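Local coordinates for subtilase cytotoxin subunit A (Escherichia coli, PDB 2IY9), which cleaves the endoplasmic reticulum chaperone BiP in its interdomain hinge, acting as the serine protease subunit of the AB5 subtilase cytotoxin, at residues R217-A222 with T238-G243; P230-G235 with D248-G253; T275-G280 with R319-E324. All blocks are in the same frame, centred on the assembly; numbering follows the deposited sequence.

Contact 1 (R217-A222 with T238-G243)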
loop_
_atom_site.group_PDB
_atom_site.type_symbol
_atom_site.label_atom_id
_atom_site.label_comp_id
_atom_site.label_asym_id
_atom_site.label_seq_id
_atom_site.Cartn_x
_atom_site.Cartn_y
_atom_site.Cartn_z
ATOM N N ARG A 217 8.045 -0.205 2.110
ATOM C CA ARG A 217 8.306 0.180 0.715
ATOM C C ARG A 217 8.148 -1.047 -0.162
ATOM O O ARG A 217 8.819 -2.048 0.049
ATOM C CB ARG A 217 9.736 0.730 0.566
ATOM C CG ARG A 217 10.018 1.967 1.418
ATOM C CD ARG A 217 11.506 2.091 1.807
ATOM N NE ARG A 217 11.661 3.181 2.773
ATOM C CZ ARG A 217 11.530 3.033 4.085
ATOM N NH1 ARG A 217 11.290 1.825 4.598
ATOM N NH2 ARG A 217 11.663 4.081 4.890
ATOM N N VAL A 218 7.261 -0.957 -1.147
ATOM C CA VAL A 218 6.818 -2.125 -1.896
ATOM C C VAL A 218 7.248 -2.068 -3.376
ATOM O O VAL A 218 6.982 -1.083 -4.069
ATOM C CB VAL A 218 5.272 -2.301 -1.780
ATOM C CG1 VAL A 218 4.786 -3.508 -2.609
ATOM C CG2 VAL A 218 4.834 -2.459 -0.301
ATOM N N ALA A 219 7.916 -3.127 -3.834
ATOM C CA ALA A 219 8.225 -3.338 -5.262
ATOM C C ALA A 219 7.272 -4.358 -5.906
ATOM O O ALA A 219 6.615 -5.130 -5.202
ATOM C CB ALA A 219 9.665 -3.801 -5.427
ATOM N N ALA A 220 7.249 -4.393 -7.244
ATOM C CA ALA A 220 6.260 -5.187 -7.999
ATOM C C ALA A 220 6.880 -6.400 -8.691
ATOM O O ALA A 220 7.914 -6.285 -9.365
ATOM C CB ALA A 220 5.565 -4.315 -9.020
ATOM N N LEU A 221 6.237 -7.551 -8.512
ATOM C CA LEU A 221 6.708 -8.812 -9.083
ATOM C C LEU A 221 5.954 -9.172 -10.346
ATOM O O LEU A 221 4.760 -8.877 -10.477
ATOM C CB LEU A 221 6.519 -9.950 -8.079
ATOM C CG LEU A 221 7.350 -9.878 -6.801
ATOM C CD1 LEU A 221 6.856 -10.883 -5.777
ATOM C CD2 LEU A 221 8.850 -10.066 -7.109
ATOM N N ALA A 222 6.657 -9.846 -11.253
ATOM C CA ALA A 222 6.034 -10.484 -12.414
ATOM C C ALA A 222 5.150 -11.641 -11.954
ATOM O O ALA A 222 5.328 -12.180 -10.861
ATOM C CB ALA A 222 7.106 -10.987 -13.370
ATOM N N THR A 238 6.157 0.693 -16.804
ATOM C CA THR A 238 5.488 0.210 -15.593
ATOM C C THR A 238 6.386 -0.696 -14.742
ATOM O O THR A 238 5.981 -1.125 -13.672
ATOM C CB THR A 238 4.203 -0.581 -15.923
ATOM O OG1 THR A 238 4.542 -1.760 -16.669
ATOM C CG2 THR A 238 3.229 0.260 -16.723
ATOM N N GLY A 239 7.596 -0.975 -15.231
ATOM C CA GLY A 239 8.548 -1.820 -14.531
ATOM C C GLY A 239 8.846 -1.316 -13.131
ATOM O O GLY A 239 8.889 -0.095 -12.896
ATOM N N SER A 240 9.056 -2.251 -12.204
ATOM C CA SER A 240 9.290 -1.888 -10.804
ATOM C C SER A 240 10.642 -1.224 -10.624
ATOM O O SER A 240 11.656 -1.738 -11.082
ATOM C CB SER A 240 9.226 -3.121 -9.900
ATOM O OG SER A 240 9.390 -2.758 -8.536
ATOM N N ARG A 241 10.655 -0.090 -9.938
ATOM C CA ARG A 241 11.897 0.405 -9.353
ATOM C C ARG A 241 12.399 -0.606 -8.317
ATOM O O ARG A 241 11.630 -1.468 -7.843
ATOM C CB ARG A 241 11.687 1.777 -8.723
ATOM C CG ARG A 241 11.624 2.865 -9.746
ATOM C CD ARG A 241 11.571 4.245 -9.129
ATOM N NE ARG A 241 11.657 5.246 -10.190
ATOM C CZ ARG A 241 11.586 6.556 -10.013
ATOM N NH1 ARG A 241 11.432 7.072 -8.798
ATOM N NH2 ARG A 241 11.677 7.356 -11.067
ATOM N N PHE A 242 13.686 -0.528 -7.986
ATOM C CA PHE A 242 14.312 -1.539 -7.141
ATOM C C PHE A 242 15.555 -1.006 -6.431
ATOM O O PHE A 242 16.047 0.088 -6.728
ATOM C CB PHE A 242 14.678 -2.790 -7.962
ATOM C CG PHE A 242 15.791 -2.566 -8.968
ATOM C CD1 PHE A 242 17.127 -2.790 -8.618
ATOM C CD2 PHE A 242 15.502 -2.149 -10.257
ATOM C CE1 PHE A 242 18.166 -2.579 -9.546
ATOM C CE2 PHE A 242 16.529 -1.957 -11.204
ATOM C CZ PHE A 242 17.859 -2.163 -10.846
ATOM N N GLY A 243 16.057 -1.800 -5.492
ATOM C CA GLY A 243 17.320 -1.481 -4.848
ATOM C C GLY A 243 17.335 -1.884 -3.401
ATOM O O GLY A 243 16.507 -1.425 -2.609
#
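S240, the residue that meets A219 and A220 through its side chain, also sets its own backbone O against the edge of the F242 ring, in the ring plane. A second flat group, the carbonyl of R241, takes the S240 hydroxyl: OG donates to R241 O over 2.7 Å, only 16° out of the carbonyl plane. The same OG accepts a nearly straight bond from the strand, 3.0 Å from A220 N with an N-H...O angle of 173°. Turned trans to the backbone nitrogen of S240 (chi1 -177°), OG thus links strand and loop while holding the next carbonyl, so this buried hydroxyl both gives and receives. The A219 methyl packs against the oxygen, CB 3.3 Å from S240 OG, while the S240 methylene CB lies 4.0 Å from A220 CB. The R241 side chain leads away from the strand, and its guanidinium forms a salt bridge with D184. Strand 215-221 runs between strands 176-180 and 249-252 in the parallel sheet of the subtilase fold. S240 also touches T271, where helix 271-288 begins next to S272, the inferred charge-relay serine, and V218 packs on that helix further along.

Contact 2 (P230-G235 with D248-G253)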
loop_
_atom_site.group_PDB
_atom_site.type_symbol
_atom_site.label_atom_id
_atom_site.label_comp_id
_atom_site.label_asym_id
_atom_site.label_seq_id
_atom_site.Cartn_x
_atom_site.Cartn_y
_atom_site.Cartn_z
ATOM N N PRO A 230 9.946 -15.863 -7.962
ATOM C CA PRO A 230 9.531 -14.573 -8.516
ATOM C C PRO A 230 10.694 -13.750 -9.013
ATOM O O PRO A 230 11.828 -13.905 -8.538
ATOM C CB PRO A 230 8.877 -13.861 -7.316
ATOM C CG PRO A 230 8.586 -14.928 -6.338
ATOM C CD PRO A 230 9.688 -15.933 -6.517
ATOM N N VAL A 231 10.401 -12.908 -9.994
ATOM C CA VAL A 231 11.299 -11.868 -10.454
ATOM C C VAL A 231 10.512 -10.557 -10.417
ATOM O O VAL A 231 9.271 -10.571 -10.464
ATOM C CB VAL A 231 11.800 -12.138 -11.887
ATOM C CG1 VAL A 231 12.722 -13.358 -11.919
ATOM C CG2 VAL A 231 10.630 -12.328 -12.838
ATOM N N LEU A 232 11.223 -9.438 -10.314
ATOM C CA LEU A 232 10.567 -8.128 -10.361
ATOM C C LEU A 232 9.991 -7.874 -11.745
ATOM O O LEU A 232 10.604 -8.252 -12.749
ATOM C CB LEU A 232 11.516 -6.995 -9.947
ATOM C CG LEU A 232 11.335 -6.495 -8.500
ATOM C CD1 LEU A 232 11.776 -7.519 -7.455
ATOM C CD2 LEU A 232 12.043 -5.156 -8.264
ATOM N N HIS A 233 8.801 -7.273 -11.786
ATOM C CA HIS A 233 8.199 -6.806 -13.026
ATOM C C HIS A 233 9.117 -5.776 -13.666
ATOM O O HIS A 233 9.554 -4.829 -13.015
ATOM C CB HIS A 233 6.791 -6.232 -12.775
ATOM C CG HIS A 233 6.210 -5.504 -13.951
ATOM N ND1 HIS A 233 5.819 -6.144 -15.110
ATOM C CD2 HIS A 233 5.948 -4.189 -14.143
ATOM C CE1 HIS A 233 5.356 -5.252 -15.969
ATOM N NE2 HIS A 233 5.428 -4.055 -15.411
ATOM N N GLY A 234 9.428 -5.985 -14.942
ATOM C CA GLY A 234 10.395 -5.147 -15.646
ATOM C C GLY A 234 9.714 -4.241 -16.650
ATOM O O GLY A 234 8.506 -4.347 -16.865
ATOM N N GLY A 235 10.493 -3.351 -17.262
ATOM C CA GLY A 235 9.970 -2.394 -18.242
ATOM C C GLY A 235 10.348 -0.963 -17.929
ATOM O O GLY A 235 10.516 -0.592 -16.761
ATOM N N ASP A 248 11.429 -2.653 0.943
ATOM C CA ASP A 248 11.254 -3.579 2.077
ATOM C C ASP A 248 10.716 -4.961 1.687
ATOM O O ASP A 248 11.084 -5.975 2.292
ATOM C CB ASP A 248 10.350 -2.950 3.145
ATOM C CG ASP A 248 10.951 -1.687 3.741
ATOM O OD1 ASP A 248 12.032 -1.773 4.363
ATOM O OD2 ASP A 248 10.354 -0.605 3.568
ATOM N N ILE A 249 9.847 -4.988 0.678
ATOM C CA ILE A 249 9.142 -6.205 0.276
ATOM C C ILE A 249 8.699 -6.076 -1.179
ATOM O O ILE A 249 8.449 -4.962 -1.673
ATOM C CB ILE A 249 7.903 -6.476 1.196
ATOM C CG1 ILE A 249 7.429 -7.933 1.087
ATOM C CG2 ILE A 249 6.758 -5.479 0.908
ATOM C CD1 ILE A 249 6.413 -8.335 2.163
ATOM N N ALA A 250 8.602 -7.217 -1.856
ATOM C CA ALA A 250 8.018 -7.263 -3.182
ATOM C C ALA A 250 6.724 -8.063 -3.146
ATOM O O ALA A 250 6.576 -9.028 -2.383
ATOM C CB ALA A 250 9.006 -7.851 -4.196
ATOM N N ALA A 251 5.785 -7.652 -3.984
ATOM C CA ALA A 251 4.481 -8.269 -4.012
ATOM C C ALA A 251 3.998 -8.377 -5.446
ATOM O O ALA A 251 4.525 -7.689 -6.325
ATOM C CB ALA A 251 3.513 -7.454 -3.163
ATOM N N PRO A 252 3.018 -9.264 -5.702
ATOM C CA PRO A 252 2.382 -9.347 -7.016
ATOM C C PRO A 252 2.092 -7.971 -7.625
ATOM O O PRO A 252 1.416 -7.144 -7.004
ATOM C CB PRO A 252 1.083 -10.091 -6.710
ATOM C CG PRO A 252 1.488 -11.053 -5.623
ATOM C CD PRO A 252 2.475 -10.272 -4.761
ATOM N N GLY A 253 2.624 -7.731 -8.826
ATOM C CA GLY A 253 2.433 -6.457 -9.501
ATOM C C GLY A 253 2.424 -6.530 -11.018
ATOM O O GLY A 253 2.836 -5.584 -11.682
#
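The H233 side chain swings trans to its backbone nitrogen (chi1 169°), carrying the ring to G253, where rotation about CB-CG turns one face to the carbonyl oxygen; L232, with an unusual chi1 of -101° and CD1 turned back toward its own CA at chi2 69°, presents that methyl to A250. Two separate touches result. In the first, the carbonyl oxygen of G253 sits over the ring face of H233, 4.1 Å from G253 O to H233 CG; this is packing, without a hydrogen bond. The ring's own nitrogens are engaged elsewhere, NE2 with T238 OG1 and ND1 with Q254 NE2, and these two bonds, one to the loop and one to the residue following G253, fix the rotation of the imidazole. In the second touch L232 CD1 approaches A250 CB at 4.3 Å, a small apolar meeting of methyls. No backbone hydrogen bond joins the segments, whose nearest CA atoms are 6.8 Å apart (H233 CA to G253 CA); the L232 and H233 side chains make the contact, against the A250 methyl and the G253 backbone oxygen. The contact lays loop 230-235 against strand 249-252, an outermost strand of the seven-stranded parallel sheet of the subtilase fold; L221 of neighbouring strand 215-221 touches both L232 and A250. Further along, A251 and P252 lean on V278 and I277 of helix 271-288, and P252 also meets the N-terminal helix 25-30.

Contact 3 (T275-G280 with R319-E324)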
loop_
_atom_site.group_PDB
_atom_site.type_symbol
_atom_site.label_atom_id
_atom_site.label_comp_id
_atom_site.label_asym_id
_atom_site.label_seq_id
_atom_site.Cartn_x
_atom_site.Cartn_y
_atom_site.Cartn_z
ATOM N N THR A 275 1.525 -2.377 -4.039
ATOM C CA THR A 275 1.322 -1.703 -2.771
ATOM C C THR A 275 -0.083 -1.979 -2.218
ATOM O O THR A 275 -0.240 -2.244 -1.028
ATOM C CB THR A 275 1.551 -0.206 -2.926
ATOM O OG1 THR A 275 2.888 0.006 -3.393
ATOM C CG2 THR A 275 1.327 0.528 -1.602
ATOM N N ALA A 276 -1.096 -1.906 -3.081
ATOM C CA ALA A 276 -2.483 -2.124 -2.649
ATOM C C ALA A 276 -2.646 -3.508 -2.024
ATOM O O ALA A 276 -3.310 -3.685 -0.996
ATOM C CB ALA A 276 -3.444 -1.929 -3.814
ATOM N N ILE A 277 -2.027 -4.488 -2.665
ATOM C CA ILE A 277 -2.119 -5.867 -2.228
ATOM C C ILE A 277 -1.494 -6.050 -0.838
ATOM O O ILE A 277 -2.075 -6.730 0.028
ATOM C CB ILE A 277 -1.514 -6.800 -3.303
ATOM C CG1 ILE A 277 -2.459 -6.853 -4.514
ATOM C CG2 ILE A 277 -1.268 -8.214 -2.741
ATOM C CD1 ILE A 277 -1.860 -7.463 -5.787
ATOM N N VAL A 278 -0.335 -5.427 -0.612
ATOM C CA VAL A 278 0.322 -5.513 0.698
ATOM C C VAL A 278 -0.559 -4.885 1.781
ATOM O O VAL A 278 -0.697 -5.439 2.874
ATOM C CB VAL A 278 1.742 -4.893 0.703
ATOM C CG1 VAL A 278 2.268 -4.781 2.147
ATOM C CG2 VAL A 278 2.695 -5.757 -0.132
ATOM N N SER A 279 -1.155 -3.739 1.461
ATOM C CA SER A 279 -2.099 -3.078 2.361
ATOM C C SER A 279 -3.278 -3.965 2.718
ATOM O O SER A 279 -3.724 -3.952 3.859
ATOM C CB SER A 279 -2.611 -1.763 1.762
ATOM O OG SER A 279 -1.589 -0.784 1.775
ATOM N N GLY A 280 -3.785 -4.732 1.748
ATOM C CA GLY A 280 -4.887 -5.664 2.043
ATOM C C GLY A 280 -4.481 -6.761 3.016
ATOM O O GLY A 280 -5.265 -7.161 3.881
ATOM N N ARG A 319 12.907 -10.220 0.191
ATOM C CA ARG A 319 11.578 -10.497 0.734
ATOM C C ARG A 319 10.436 -10.477 -0.276
ATOM O O ARG A 319 10.249 -9.496 -1.026
ATOM C CB ARG A 319 11.231 -9.532 1.870
ATOM C CG ARG A 319 12.123 -9.622 3.073
ATOM C CD ARG A 319 11.517 -8.869 4.224
ATOM N NE ARG A 319 12.497 -8.575 5.256
ATOM C CZ ARG A 319 13.120 -7.410 5.395
ATOM N NH1 ARG A 319 12.874 -6.406 4.555
ATOM N NH2 ARG A 319 13.996 -7.248 6.379
ATOM N N VAL A 320 9.652 -11.553 -0.251
ATOM C CA VAL A 320 8.459 -11.676 -1.081
ATOM C C VAL A 320 7.249 -11.954 -0.193
ATOM O O VAL A 320 7.284 -12.837 0.685
ATOM C CB VAL A 320 8.629 -12.769 -2.169
ATOM C CG1 VAL A 320 7.299 -13.060 -2.882
ATOM C CG2 VAL A 320 9.693 -12.349 -3.183
ATOM N N LEU A 321 6.188 -11.187 -0.423
ATOM C CA LEU A 321 4.949 -11.278 0.331
ATOM C C LEU A 321 4.418 -12.707 0.420
ATOM O O LEU A 321 4.191 -13.362 -0.602
ATOM C CB LEU A 321 3.890 -10.370 -0.305
ATOM C CG LEU A 321 2.509 -10.381 0.355
ATOM C CD1 LEU A 321 2.591 -9.826 1.774
ATOM C CD2 LEU A 321 1.464 -9.636 -0.489
ATOM N N ASN A 322 4.242 -13.177 1.654
ATOM C CA ASN A 322 3.580 -14.449 1.925
ATOM C C ASN A 322 2.447 -14.167 2.900
ATOM O O ASN A 322 2.688 -13.990 4.099
ATOM C CB ASN A 322 4.555 -15.468 2.533
ATOM C CG ASN A 322 3.913 -16.832 2.771
ATOM O OD1 ASN A 322 2.684 -16.959 2.851
ATOM N ND2 ASN A 322 4.755 -17.863 2.882
ATOM N N ALA A 323 1.230 -14.096 2.367
ATOM C CA ALA A 323 0.038 -13.739 3.144
ATOM C C ALA A 323 -0.356 -14.836 4.112
ATOM O O ALA A 323 -0.795 -14.543 5.225
ATOM C CB ALA A 323 -1.123 -13.406 2.230
ATOM N N GLU A 324 -0.204 -16.093 3.685
ATOM C CA GLU A 324 -0.543 -17.236 4.527
ATOM C C GLU A 324 0.244 -17.175 5.829
ATOM O O GLU A 324 -0.333 -17.250 6.915
ATOM C CB GLU A 324 -0.306 -18.572 3.798
ATOM C CG GLU A 324 -0.411 -19.799 4.723
ATOM C CD GLU A 324 -0.095 -21.098 4.010
ATOM O OE1 GLU A 324 1.063 -21.569 4.105
ATOM O OE2 GLU A 324 -0.999 -21.646 3.344
#
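L321 points its isobutyl group at I277 and V278 of helix 271-288, the helix of the subtilisin-like fold that carries S272, probably the charge-relay serine, in its first turn. One methyl does all the touching on the L321 side: CD2 lies 3.8 Å from I277 CG2 and 4.1 Å from V278 CG2, and so bears on two consecutive residues of the helix. The leucine reaches it in an extended form, CG trans to the backbone nitrogen (chi1 178°); chi2 of 65° turns CD1 aside and leaves CD2 anti to CA, so CD2 forms the tip that meets the helix. The helix offers the matching branches. In I277, chi1 of -72° places CG1 beside the backbone nitrogen and sends its CD1 off toward P252, so the shorter CG2 branch is what meets the leucine across an oblique approach. V278 contributes CG2 too, and here the side chains run past one another in opposing senses. All three residues are buried, and I30 of helix 25-30 and A251 of strand 249-252 also flank L321, making this an apolar junction between the helix, the edge of the central sheet and the start of the C-terminal region. The A2 domain, which enters the pore of the SubB pentamer, begins at about the next residue, and a disulfide between C288 and C331 joins the far ends of helices 271-288 and 323-331. N322 follows L321 as the N-cap of the latter helix, its OD1 accepting a hydrogen bond from the backbone N of K325 while its ND2 bonds D306 OD1.

From the N terminus, the chain runs through strand 215-221, the first half of contact 1, and enters a loop that supplies 230-235 and then 238-243 before reaching strand 249-252. Contact 1 closes over 15 intervening residues and contact 2 over 12, and because their segments alternate the two cross. They also touch directly: H233 N lies 2.8 Å from A220 O, a probable hydrogen bond. Contact 3 follows in series, closing a 38-residue excursion that is half helical. Its segment 319-324 runs back beside the edge strand, with A250 N 2.9 Å from R319 O, while V278 meets V218. Together they join loop, sheet edge, helix 271-288 and C-terminal region.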